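Local coordinates for protein regulator of chromosome condensation (PDB 3OF7) that promotes the exchange of GDP for GTP on the small GTPases GSP1 and GSP2, binds chromatin, and controls RNA metabolism and nuclear export, at residues 21-26 and 206-211; 39-44 and 441-446; 81-84 and 88-91; 377-382 and 397-402. All blocks are in the same frame, centred on the assembly; numbering follows the deposited sequence. Where two conformers were deposited one is given.

Overall arrangement
From the N terminus, residues 21-26 lead off, and interaction 1 closes a long loop by joining them to strand 206-211 of the third RCC1 repeat. Residues 39-44 follow and reach 441-446 near the end of the propeller, so interaction 2 ties the first repeat to the seventh. Interactions 1 and 2 cross along the chain. Interaction 3, the hairpin of 81-84 and 88-91, is nested inside both loops. It touches interaction 2 where Trp91 meets the turn at 40-43, and interaction 1 where Leu24 packs on Leu82. Interaction 4 (377-382 with 397-402), nested inside interaction 2 only, joins the lead-in of strand 379-384 to strand 398-402 of the same late blade.

Interaction 1. Residues 21-26 and 206-211; sequences HMYLSV and IVQLAP
The amide NE2 of Gln208 donates to the phenol oxygen OH of Tyr23 at 2.9 Å. The bond is almost straight (176°), and the oxygen lies in the plane of the amide. From the tyrosine side, NE2 comes to the ring edge, near the ring plane. Ring and amide planes are turned 51° apart, and the two side chains cross at about a right angle. Gln208 reaches this far because CG is anti to the backbone N (chi1 -163°) and the chain beyond it stays extended. Its other amide atom, OE1, is held by the backbone N of Ile262, so both ends of the amide are fixed. With an alanine in place of Gln208, Tyr23 OH would probably lose this donor and Ile262 N its acceptor. Met22 brings its methyl CE beside the amide, 4.0 Å from Gln208 NE2. A classic beta bulge sets Val207 and Gln208 together opposite Leu219 of strand 215-220. Strand 206-211 is the first of its four-stranded propeller sheet. The short helix 20-23 thus docks by Tyr23 onto Gln208; both residues touch Gln152 of strand 150-155, while Met22 and Gln208 touch Tyr261 of strand 259-264.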
loop_
_atom_site.group_PDB
_atom_site.type_symbol
_atom_site.label_atom_id
_atom_site.label_comp_id
_atom_site.label_asym_id
_atom_site.label_seq_id
_atom_site.Cartn_x
_atom_site.Cartn_y
_atom_site.Cartn_z
ATOM N N HIS A 21 -12.120 -6.301 7.441
ATOM C CA HIS A 21 -12.879 -5.768 6.302
ATOM C C HIS A 21 -11.989 -5.052 5.278
ATOM O O HIS A 21 -12.287 -5.051 4.091
ATOM C CB HIS A 21 -14.002 -4.834 6.766
ATOM N N MET A 22 -10.893 -4.454 5.744
ATOM C CA MET A 22 -9.957 -3.770 4.858
ATOM C C MET A 22 -9.096 -4.731 4.054
ATOM O O MET A 22 -8.675 -4.403 2.938
ATOM C CB MET A 22 -9.037 -2.829 5.647
ATOM C CG MET A 22 -9.702 -1.572 6.183
ATOM S SD MET A 22 -8.458 -0.439 6.848
ATOM C CE MET A 22 -7.873 -1.399 8.229
ATOM N N TYR A 23 -8.836 -5.914 4.608
ATOM C CA TYR A 23 -7.828 -6.797 4.025
ATOM C C TYR A 23 -8.340 -8.076 3.387
ATOM O O TYR A 23 -7.800 -8.511 2.375
ATOM C CB TYR A 23 -6.732 -7.116 5.045
ATOM C CG TYR A 23 -6.056 -5.875 5.571
ATOM C CD1 TYR A 23 -5.448 -4.966 4.699
ATOM C CD2 TYR A 23 -6.020 -5.602 6.942
ATOM C CE1 TYR A 23 -4.823 -3.817 5.180
ATOM C CE2 TYR A 23 -5.393 -4.449 7.433
ATOM C CZ TYR A 23 -4.801 -3.569 6.547
ATOM O OH TYR A 23 -4.182 -2.438 7.023
ATOM N N LEU A 24 -9.370 -8.674 3.977
ATOM C CA LEU A 24 -9.838 -9.979 3.527
ATOM C C LEU A 24 -11.192 -9.886 2.835
ATOM O O LEU A 24 -12.148 -9.313 3.377
ATOM C CB LEU A 24 -9.907 -10.963 4.706
ATOM C CG LEU A 24 -8.666 -11.101 5.601
ATOM C CD1 LEU A 24 -8.927 -12.097 6.735
ATOM C CD2 LEU A 24 -7.414 -11.492 4.807
ATOM N N SER A 25 -11.262 -10.435 1.629
ATOM C CA SER A 25 -12.521 -10.572 0.934
ATOM C C SER A 25 -13.194 -11.876 1.378
ATOM O O SER A 25 -12.521 -12.900 1.565
ATOM C CB SER A 25 -12.280 -10.571 -0.572
ATOM O OG SER A 25 -13.484 -10.758 -1.282
ATOM N N VAL A 26 -14.513 -11.842 1.559
ATOM C CA VAL A 26 -15.255 -13.075 1.890
ATOM C C VAL A 26 -15.306 -13.996 0.666
ATOM O O VAL A 26 -15.200 -15.218 0.788
ATOM C CB VAL A 26 -16.679 -12.782 2.433
ATOM C CG1 VAL A 26 -17.412 -14.091 2.796
ATOM C CG2 VAL A 26 -16.611 -11.864 3.643
ATOM N N ILE A 206 0.221 -8.357 17.906
ATOM C CA ILE A 206 0.226 -7.424 16.782
ATOM C C ILE A 206 -1.110 -7.556 16.045
ATOM O O ILE A 206 -1.581 -8.672 15.810
ATOM C CB ILE A 206 1.415 -7.697 15.835
ATOM C CG1 ILE A 206 2.742 -7.611 16.609
ATOM C CG2 ILE A 206 1.384 -6.730 14.625
ATOM C CD1 ILE A 206 2.902 -6.314 17.449
ATOM N N VAL A 207 -1.715 -6.422 15.708
ATOM C CA VAL A 207 -3.053 -6.395 15.101
ATOM C C VAL A 207 -3.085 -5.827 13.671
ATOM O O VAL A 207 -4.018 -6.105 12.909
ATOM C CB VAL A 207 -4.068 -5.629 15.990
ATOM C CG1 VAL A 207 -4.162 -6.274 17.380
ATOM C CG2 VAL A 207 -3.714 -4.132 16.097
ATOM N N GLN A 208 -2.068 -5.043 13.310
ATOM C CA GLN A 208 -2.040 -4.390 11.997
ATOM C C GLN A 208 -0.626 -4.081 11.514
ATOM O O GLN A 208 0.260 -3.761 12.316
ATOM C CB GLN A 208 -2.860 -3.102 12.009
ATOM C CG GLN A 208 -3.223 -2.602 10.607
ATOM C CD GLN A 208 -3.686 -1.166 10.573
ATOM O OE1 GLN A 208 -3.638 -0.446 11.576
ATOM N NE2 GLN A 208 -4.139 -0.733 9.405
ATOM N N LEU A 209 -0.444 -4.162 10.198
ATOM C CA LEU A 209 0.829 -3.829 9.552
ATOM C C LEU A 209 0.672 -2.595 8.672
ATOM O O LEU A 209 -0.425 -2.329 8.170
ATOM C CB LEU A 209 1.316 -5.004 8.699
ATOM C CG LEU A 209 1.253 -6.419 9.280
ATOM C CD1 LEU A 209 1.630 -7.453 8.226
ATOM C CD2 LEU A 209 2.174 -6.565 10.494
ATOM N N ALA A 210 1.758 -1.845 8.487
ATOM C CA ALA A 210 1.783 -0.769 7.476
ATOM C C ALA A 210 3.164 -0.699 6.811
ATOM O O ALA A 210 4.115 -0.189 7.418
ATOM C CB ALA A 210 1.406 0.581 8.097
ATOM N N PRO A 211 3.284 -1.228 5.574
ATOM C CA PRO A 211 4.568 -1.235 4.873
ATOM C C PRO A 211 4.914 0.088 4.199
ATOM O O PRO A 211 4.045 0.758 3.638
ATOM C CB PRO A 211 4.386 -2.317 3.808
ATOM C CG PRO A 211 2.909 -2.335 3.532
ATOM C CD PRO A 211 2.243 -1.978 4.838
#

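Interaction 2. Residues 39-44 and 441-446; sequences MCELGL and GQFSVS
Phe443 has CG between its backbone N and carbonyl carbon (chi1 74°), which puts its ring against Glu41 CB; a bend at chi2 of Glu41 (100°) swings the carboxylate toward Met39 N and water. The contact joins two ends of the beta-propeller: a type I turn, Cys40 to Gly43, in the first RCC1 repeat and strand 443-450 in the seventh. Glu41 CB sits over the centre of one ring face, 3.5 Å from the centroid of Phe443, in a CH-pi contact. Glu41 CG follows at 3.7 Å from Phe443 CE1. The backbone O of Glu41 is also near, 3.4 Å from Phe443 CE2, and it accepts a weak hydrogen bond from Trp91 NE1. The Leu42 and Phe443 side chains run past each other in opposite directions, with Leu42 CD2 3.7 Å from Phe443 CB. Replacing Phe443 by alanine is likely to open a gap beside Glu41 CB and CG, with the CH-pi contact gone. The carboxylate turns back to its own loop on one oxygen and meets a bridging water on the other. OE2 of Glu41 takes a hydrogen bond from a water that is weakly bonded to Gln442 N, while OE1 of Glu41 accepts one from Met39 N at 2.7 Å.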
loop_
_atom_site.group_PDB
_atom_site.type_symbol
_atom_site.label_atom_id
_atom_site.label_comp_id
_atom_site.label_asym_id
_atom_site.label_seq_id
_atom_site.Cartn_x
_atom_site.Cartn_y
_atom_site.Cartn_z
ATOM N N MET A 39 10.549 -6.042 -13.989
ATOM C CA MET A 39 11.200 -6.774 -12.904
ATOM C C MET A 39 10.279 -7.890 -12.384
ATOM O O MET A 39 10.367 -8.299 -11.221
ATOM C CB MET A 39 11.622 -5.809 -11.778
ATOM C CG MET A 39 12.786 -4.869 -12.144
ATOM S SD MET A 39 13.213 -3.592 -10.922
ATOM C CE MET A 39 11.794 -2.506 -11.062
ATOM N N CYS A 40 9.393 -8.368 -13.260
ATOM C CA CYS A 40 8.448 -9.467 -12.986
ATOM C C CYS A 40 7.227 -9.084 -12.141
ATOM O O CYS A 40 6.480 -9.962 -11.702
ATOM C CB CYS A 40 9.165 -10.691 -12.385
ATOM S SG CYS A 40 10.416 -11.414 -13.498
ATOM N N GLU A 41 7.007 -7.780 -11.946
ATOM C CA GLU A 41 5.966 -7.295 -11.013
ATOM C C GLU A 41 4.538 -7.698 -11.375
ATOM O O GLU A 41 3.685 -7.832 -10.484
ATOM C CB GLU A 41 5.992 -5.770 -10.870
ATOM C CG GLU A 41 7.293 -5.178 -10.394
ATOM C CD GLU A 41 8.108 -4.621 -11.540
ATOM O OE1 GLU A 41 8.329 -5.362 -12.525
ATOM O OE2 GLU A 41 8.522 -3.444 -11.455
ATOM N N LEU A 42 4.275 -7.860 -12.669
ATOM C CA LEU A 42 2.909 -8.093 -13.147
ATOM C C LEU A 42 2.413 -9.501 -12.862
ATOM O O LEU A 42 1.210 -9.725 -12.792
ATOM C CB LEU A 42 2.775 -7.776 -14.640
ATOM C CG LEU A 42 2.977 -6.323 -15.080
ATOM C CD1 LEU A 42 2.832 -6.192 -16.599
ATOM C CD2 LEU A 42 2.011 -5.384 -14.356
ATOM N N GLY A 43 3.333 -10.446 -12.698
ATOM C CA GLY A 43 2.951 -11.835 -12.455
ATOM C C GLY A 43 2.104 -12.412 -13.565
ATOM O O GLY A 43 1.224 -13.232 -13.322
ATOM N N LEU A 44 2.363 -11.964 -14.789
ATOM C CA LEU A 44 1.646 -12.470 -15.957
ATOM C C LEU A 44 2.534 -13.409 -16.785
ATOM O O LEU A 44 2.279 -13.655 -17.966
ATOM C CB LEU A 44 1.095 -11.313 -16.794
ATOM C CG LEU A 44 -0.062 -10.523 -16.162
ATOM C CD1 LEU A 44 -0.327 -9.237 -16.933
ATOM C CD2 LEU A 44 -1.342 -11.348 -16.042
ATOM N N GLY A 441 5.521 0.252 -7.509
ATOM C CA GLY A 441 6.330 1.303 -8.124
ATOM C C GLY A 441 5.833 1.695 -9.508
ATOM O O GLY A 441 5.709 2.887 -9.823
ATOM N N GLN A 442 5.550 0.688 -10.332
ATOM C CA GLN A 442 5.230 0.901 -11.748
ATOM C C GLN A 442 4.022 0.094 -12.230
ATOM O O GLN A 442 3.836 -0.091 -13.438
ATOM C CB GLN A 442 6.450 0.549 -12.628
ATOM C CG GLN A 442 7.728 1.318 -12.299
ATOM C CD GLN A 442 8.835 1.112 -13.335
ATOM O OE1 GLN A 442 8.751 0.228 -14.193
ATOM N NE2 GLN A 442 9.876 1.936 -13.255
ATOM N N PHE A 443 3.195 -0.374 -11.300
ATOM C CA PHE A 443 2.129 -1.318 -11.640
ATOM C C PHE A 443 1.032 -1.290 -10.588
ATOM O O PHE A 443 1.224 -0.744 -9.498
ATOM C CB PHE A 443 2.703 -2.741 -11.788
ATOM C CG PHE A 443 3.069 -3.403 -10.472
ATOM C CD1 PHE A 443 4.189 -2.993 -9.755
ATOM C CD2 PHE A 443 2.291 -4.451 -9.965
ATOM C CE1 PHE A 443 4.540 -3.612 -8.536
ATOM C CE2 PHE A 443 2.621 -5.075 -8.752
ATOM C CZ PHE A 443 3.747 -4.655 -8.034
ATOM N N SER A 444 -0.108 -1.892 -10.915
ATOM C CA SER A 444 -1.247 -1.978 -10.003
ATOM C C SER A 444 -1.889 -3.367 -10.069
ATOM O O SER A 444 -1.710 -4.106 -11.045
ATOM C CB SER A 444 -2.285 -0.910 -10.349
ATOM O OG SER A 444 -1.684 0.368 -10.474
ATOM N N VAL A 445 -2.617 -3.721 -9.013
ATOM C CA VAL A 445 -3.304 -5.007 -8.925
ATOM C C VAL A 445 -4.693 -4.745 -8.359
ATOM O O VAL A 445 -4.853 -3.900 -7.469
ATOM C CB VAL A 445 -2.558 -6.002 -7.995
ATOM C CG1 VAL A 445 -3.307 -7.347 -7.909
ATOM C CG2 VAL A 445 -1.114 -6.222 -8.457
ATOM N N SER A 446 -5.696 -5.455 -8.880
ATOM C CA SER A 446 -7.037 -5.392 -8.312
ATOM C C SER A 446 -7.646 -6.789 -8.151
ATOM O O SER A 446 -7.176 -7.769 -8.733
ATOM C CB SER A 446 -7.956 -4.500 -9.153
ATOM O OG SER A 446 -8.189 -5.098 -10.414
HETATM O O HOH W 1 7.535 -1.582 -9.723
HETATM O O HOH W 2 8.910 -2.198 -13.788
#

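Interaction 3. Residues 81-84 and 88-91; sequences ALDE and VWSW
The indole of Trp89 meets Asp83 at its edge: Asp83 OD2 lies near the ring plane and accepts a hydrogen bond from Trp89 NE1 at 2.9 Å. The carboxylate stands almost upright to the indole (81°), and NE1 approaches OD2 from above the carboxylate plane. Trp89 also touches Leu62, Ile69 and Lys135. This is the beta hairpin of strands 78-83 and 88-92, the second and third strands of an antiparallel propeller sheet. Asp83 has chi1 near 66°, which carries its carboxylate toward the neighbouring strand. Its other oxygen, OD1, accepts from Asn87 N in the hairpin loop, so one side chain ties that loop to the indole. Ala81 and Trp89 form a hydrogen-bonded pair. Ala81 N donates to Trp89 O at 2.8 Å, and Trp89 N donates to Ala81 O at 2.7 Å. The same Ala81 O also receives a CA-H contact from Val88. Leu82 and Val88 form the next, non-hydrogen-bonded pair, and both point to the other face, toward Leu153 of strand 150-155. There Leu82 CD1 meets Val88 CG2 at 4.1 Å. On the Ala81 face, Ala81 CB lies 4.1 Å from Trp89 CB and meets the Trp91 ring obliquely, 4.1 Å from Trp91 CZ3.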
loop_
_atom_site.group_PDB
_atom_site.type_symbol
_atom_site.label_atom_id
_atom_site.label_comp_id
_atom_site.label_asym_id
_atom_site.label_seq_id
_atom_site.Cartn_x
_atom_site.Cartn_y
_atom_site.Cartn_z
ATOM N N ALA A 81 -0.003 -12.640 -2.137
ATOM C CA ALA A 81 -1.433 -12.903 -2.120
ATOM C C ALA A 81 -1.772 -14.049 -1.167
ATOM O O ALA A 81 -0.920 -14.896 -0.859
ATOM C CB ALA A 81 -1.955 -13.186 -3.538
ATOM N N LEU A 82 -3.012 -14.047 -0.685
ATOM C CA LEU A 82 -3.467 -15.043 0.278
ATOM C C LEU A 82 -4.701 -15.749 -0.252
ATOM O O LEU A 82 -5.617 -15.100 -0.759
ATOM C CB LEU A 82 -3.813 -14.363 1.602
ATOM C CG LEU A 82 -4.064 -15.254 2.821
ATOM C CD1 LEU A 82 -2.779 -15.929 3.236
ATOM C CD2 LEU A 82 -4.615 -14.404 3.942
ATOM N N ASP A 83 -4.732 -17.072 -0.120
ATOM C CA ASP A 83 -5.893 -17.828 -0.555
ATOM C C ASP A 83 -6.768 -18.302 0.611
ATOM O O ASP A 83 -6.472 -18.028 1.783
ATOM C CB ASP A 83 -5.498 -18.980 -1.504
ATOM C CG ASP A 83 -4.653 -20.062 -0.834
ATOM O OD1 ASP A 83 -4.787 -20.288 0.393
ATOM O OD2 ASP A 83 -3.869 -20.711 -1.565
ATOM N N GLU A 84 -7.851 -18.999 0.284
ATOM C CA GLU A 84 -8.792 -19.471 1.298
ATOM C C GLU A 84 -8.177 -20.392 2.356
ATOM O O GLU A 84 -8.635 -20.397 3.506
ATOM C CB GLU A 84 -9.989 -20.153 0.639
ATOM C CG GLU A 84 -10.978 -19.169 0.039
ATOM C CD GLU A 84 -12.100 -19.862 -0.711
ATOM O OE1 GLU A 84 -12.192 -21.114 -0.658
ATOM O OE2 GLU A 84 -12.883 -19.144 -1.357
ATOM N N VAL A 88 0.336 -18.490 1.198
ATOM C CA VAL A 88 0.872 -17.232 0.690
ATOM C C VAL A 88 1.493 -17.421 -0.694
ATOM O O VAL A 88 2.398 -18.252 -0.880
ATOM C CB VAL A 88 1.902 -16.609 1.674
ATOM C CG1 VAL A 88 2.423 -15.270 1.152
ATOM C CG2 VAL A 88 1.283 -16.433 3.063
ATOM N N TRP A 89 0.985 -16.661 -1.658
ATOM C CA TRP A 89 1.503 -16.643 -3.015
ATOM C C TRP A 89 2.368 -15.394 -3.171
ATOM O O TRP A 89 2.114 -14.372 -2.527
ATOM C CB TRP A 89 0.360 -16.547 -4.019
ATOM C CG TRP A 89 -0.614 -17.697 -4.036
ATOM C CD1 TRP A 89 -1.446 -18.101 -3.025
ATOM C CD2 TRP A 89 -0.874 -18.565 -5.141
ATOM N NE1 TRP A 89 -2.202 -19.183 -3.435
ATOM C CE2 TRP A 89 -1.873 -19.482 -4.731
ATOM C CE3 TRP A 89 -0.353 -18.666 -6.438
ATOM C CZ2 TRP A 89 -2.357 -20.492 -5.577
ATOM C CZ3 TRP A 89 -0.845 -19.659 -7.281
ATOM C CH2 TRP A 89 -1.832 -20.561 -6.844
ATOM N N SER A 90 3.359 -15.468 -4.055
ATOM C CA SER A 90 4.235 -14.324 -4.313
ATOM C C SER A 90 4.693 -14.295 -5.763
ATOM O O SER A 90 4.784 -15.338 -6.429
ATOM C CB SER A 90 5.461 -14.380 -3.394
ATOM O OG SER A 90 6.279 -15.494 -3.716
ATOM N N TRP A 91 4.961 -13.089 -6.250
ATOM C CA TRP A 91 5.597 -12.895 -7.548
ATOM C C TRP A 91 6.236 -11.519 -7.584
ATOM O O TRP A 91 5.866 -10.636 -6.807
ATOM C CB TRP A 91 4.598 -13.069 -8.701
ATOM C CG TRP A 91 3.539 -12.004 -8.793
ATOM C CD1 TRP A 91 3.609 -10.850 -9.514
ATOM C CD2 TRP A 91 2.246 -12.009 -8.169
ATOM N NE1 TRP A 91 2.450 -10.133 -9.373
ATOM C CE2 TRP A 91 1.596 -10.818 -8.550
ATOM C CE3 TRP A 91 1.583 -12.896 -7.309
ATOM C CZ2 TRP A 91 0.304 -10.491 -8.115
ATOM C CZ3 TRP A 91 0.299 -12.569 -6.874
ATOM C CH2 TRP A 91 -0.319 -11.375 -7.272
#

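Interaction 4. Residues 377-382 and 397-402; sequences PKFKSV and IAYSWG
At a propeller blade, this contact joins the lead-in from Pro377 to Phe379, just before the corner at Lys380, to strand 398-402. The ring of Tyr399 carries it. Pro377 comes over one face of that ring, placed off centre toward the rim. Its CG is 3.9 Å from the centroid of Tyr399 and 21° off the ring normal, a CH-pi contact. The closest pair of atoms is Pro377 CG and Tyr399 CZ, at 3.6 Å. Phe379 meets the same tyrosine in an offset edge-to-face pair, its edge turned toward the face of Tyr399. The centroids of the Phe379 and Tyr399 rings are 5.9 Å apart and their planes stand at 69°. Phe379 CE2 makes the touch, 4.0 Å from Tyr399 CD1. With CG anti to the carbonyl carbon (chi1 -71°), Tyr399 lays its ring against Pro377 and beside Phe379. The carbonyl O of Pro377 lies over a face of the Phe379 ring. Ala391 and Ala393 of strand 388-393 add small side chains beside Phe379 and Tyr399. Met463 of helix 453-464 packs on Tyr399, at the third strand of a four-stranded antiparallel blade of the RCC1-type beta-propeller.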
loop_
_atom_site.group_PDB
_atom_site.type_symbol
_atom_site.label_atom_id
_atom_site.label_comp_id
_atom_site.label_asym_id
_atom_site.label_seq_id
_atom_site.Cartn_x
_atom_site.Cartn_y
_atom_site.Cartn_z
ATOM N N PRO A 377 -16.855 10.457 -7.759
ATOM C CA PRO A 377 -17.773 9.650 -6.967
ATOM C C PRO A 377 -17.290 9.508 -5.523
ATOM O O PRO A 377 -16.135 9.832 -5.209
ATOM C CB PRO A 377 -17.717 8.277 -7.657
ATOM C CG PRO A 377 -16.416 8.258 -8.364
ATOM C CD PRO A 377 -16.169 9.661 -8.796
ATOM N N LYS A 378 -18.180 9.029 -4.659
ATOM C CA LYS A 378 -17.803 8.603 -3.319
ATOM C C LYS A 378 -16.956 7.339 -3.429
ATOM O O LYS A 378 -17.285 6.430 -4.205
ATOM C CB LYS A 378 -19.053 8.346 -2.469
ATOM C CG LYS A 378 -19.943 9.576 -2.281
ATOM C CD LYS A 378 -19.387 10.523 -1.220
ATOM C CE LYS A 378 -20.192 11.826 -1.140
ATOM N NZ LYS A 378 -19.977 12.536 0.158
ATOM N N PHE A 379 -15.854 7.293 -2.680
ATOM C CA PHE A 379 -14.962 6.128 -2.715
ATOM C C PHE A 379 -15.071 5.274 -1.463
ATOM O O PHE A 379 -15.309 5.787 -0.378
ATOM C CB PHE A 379 -13.503 6.541 -2.919
ATOM C CG PHE A 379 -13.247 7.250 -4.222
ATOM C CD1 PHE A 379 -12.823 8.574 -4.233
ATOM C CD2 PHE A 379 -13.424 6.590 -5.439
ATOM C CE1 PHE A 379 -12.575 9.241 -5.449
ATOM C CE2 PHE A 379 -13.177 7.243 -6.650
ATOM C CZ PHE A 379 -12.751 8.569 -6.652
ATOM N N LYS A 380 -14.864 3.972 -1.623
ATOM C CA LYS A 380 -14.888 3.057 -0.488
ATOM C C LYS A 380 -13.506 2.506 -0.099
ATOM O O LYS A 380 -13.317 2.064 1.027
ATOM C CB LYS A 380 -15.925 1.937 -0.689
ATOM C CG LYS A 380 -15.706 1.053 -1.913
ATOM C CD LYS A 380 -16.730 -0.081 -1.936
ATOM C CE LYS A 380 -16.470 -1.052 -3.069
ATOM N NZ LYS A 380 -17.279 -2.326 -2.917
ATOM N N SER A 381 -12.550 2.530 -1.031
ATOM C CA SER A 381 -11.156 2.175 -0.730
ATOM C C SER A 381 -10.210 2.901 -1.680
ATOM O O SER A 381 -10.621 3.371 -2.738
ATOM C CB SER A 381 -10.916 0.656 -0.804
ATOM O OG SER A 381 -10.983 0.180 -2.146
ATOM N N VAL A 382 -8.944 2.990 -1.293
ATOM C CA VAL A 382 -7.946 3.714 -2.073
ATOM C C VAL A 382 -6.590 3.017 -1.923
ATOM O O VAL A 382 -6.312 2.412 -0.891
ATOM C CB VAL A 382 -7.901 5.215 -1.644
ATOM C CG1 VAL A 382 -7.492 5.378 -0.172
ATOM C CG2 VAL A 382 -7.010 6.050 -2.561
ATOM N N ILE A 397 -16.521 0.462 -9.314
ATOM C CA ILE A 397 -15.778 0.883 -10.493
ATOM C C ILE A 397 -14.508 1.560 -9.975
ATOM O O ILE A 397 -14.581 2.388 -9.067
ATOM C CB ILE A 397 -16.620 1.842 -11.381
ATOM C CG1 ILE A 397 -17.820 1.080 -11.981
ATOM C CG2 ILE A 397 -15.765 2.462 -12.499
ATOM C CD1 ILE A 397 -18.678 1.890 -12.947
ATOM N N ALA A 398 -13.365 1.173 -10.535
ATOM C CA ALA A 398 -12.066 1.744 -10.163
ATOM C C ALA A 398 -11.719 3.012 -10.953
ATOM O O ALA A 398 -12.075 3.149 -12.134
ATOM C CB ALA A 398 -10.960 0.692 -10.309
ATOM N N TYR A 399 -11.021 3.932 -10.283
ATOM C CA TYR A 399 -10.629 5.232 -10.833
ATOM C C TYR A 399 -9.158 5.439 -10.545
ATOM O O TYR A 399 -8.706 5.184 -9.431
ATOM C CB TYR A 399 -11.429 6.370 -10.185
ATOM C CG TYR A 399 -12.885 6.402 -10.608
ATOM C CD1 TYR A 399 -13.771 5.417 -10.173
ATOM C CD2 TYR A 399 -13.371 7.411 -11.447
ATOM C CE1 TYR A 399 -15.104 5.425 -10.560
ATOM C CE2 TYR A 399 -14.714 7.431 -11.843
ATOM C CZ TYR A 399 -15.568 6.431 -11.395
ATOM O OH TYR A 399 -16.889 6.427 -11.768
ATOM N N SER A 400 -8.417 5.915 -11.535
ATOM C CA SER A 400 -6.978 6.074 -11.376
ATOM C C SER A 400 -6.507 7.440 -11.851
ATOM O O SER A 400 -7.201 8.128 -12.612
ATOM C CB SER A 400 -6.242 4.970 -12.146
ATOM O OG SER A 400 -6.547 5.048 -13.529
ATOM N N TRP A 401 -5.320 7.823 -11.390
ATOM C CA TRP A 401 -4.705 9.081 -11.787
ATOM C C TRP A 401 -3.239 9.108 -11.373
ATOM O O TRP A 401 -2.776 8.243 -10.616
ATOM C CB TRP A 401 -5.445 10.280 -11.182
ATOM C CG TRP A 401 -5.353 10.420 -9.666
ATOM C CD1 TRP A 401 -4.544 11.277 -8.970
ATOM C CD2 TRP A 401 -6.120 9.707 -8.681
ATOM N NE1 TRP A 401 -4.759 11.148 -7.621
ATOM C CE2 TRP A 401 -5.716 10.187 -7.413
ATOM C CE3 TRP A 401 -7.101 8.703 -8.747
ATOM C CZ2 TRP A 401 -6.263 9.704 -6.215
ATOM C CZ3 TRP A 401 -7.646 8.218 -7.557
ATOM C CH2 TRP A 401 -7.226 8.723 -6.305
ATOM N N GLY A 402 -2.522 10.103 -11.885
ATOM C CA GLY A 402 -1.122 10.279 -11.551
ATOM C C GLY A 402 -0.203 10.018 -12.728
ATOM O O GLY A 402 -0.579 10.218 -13.881
#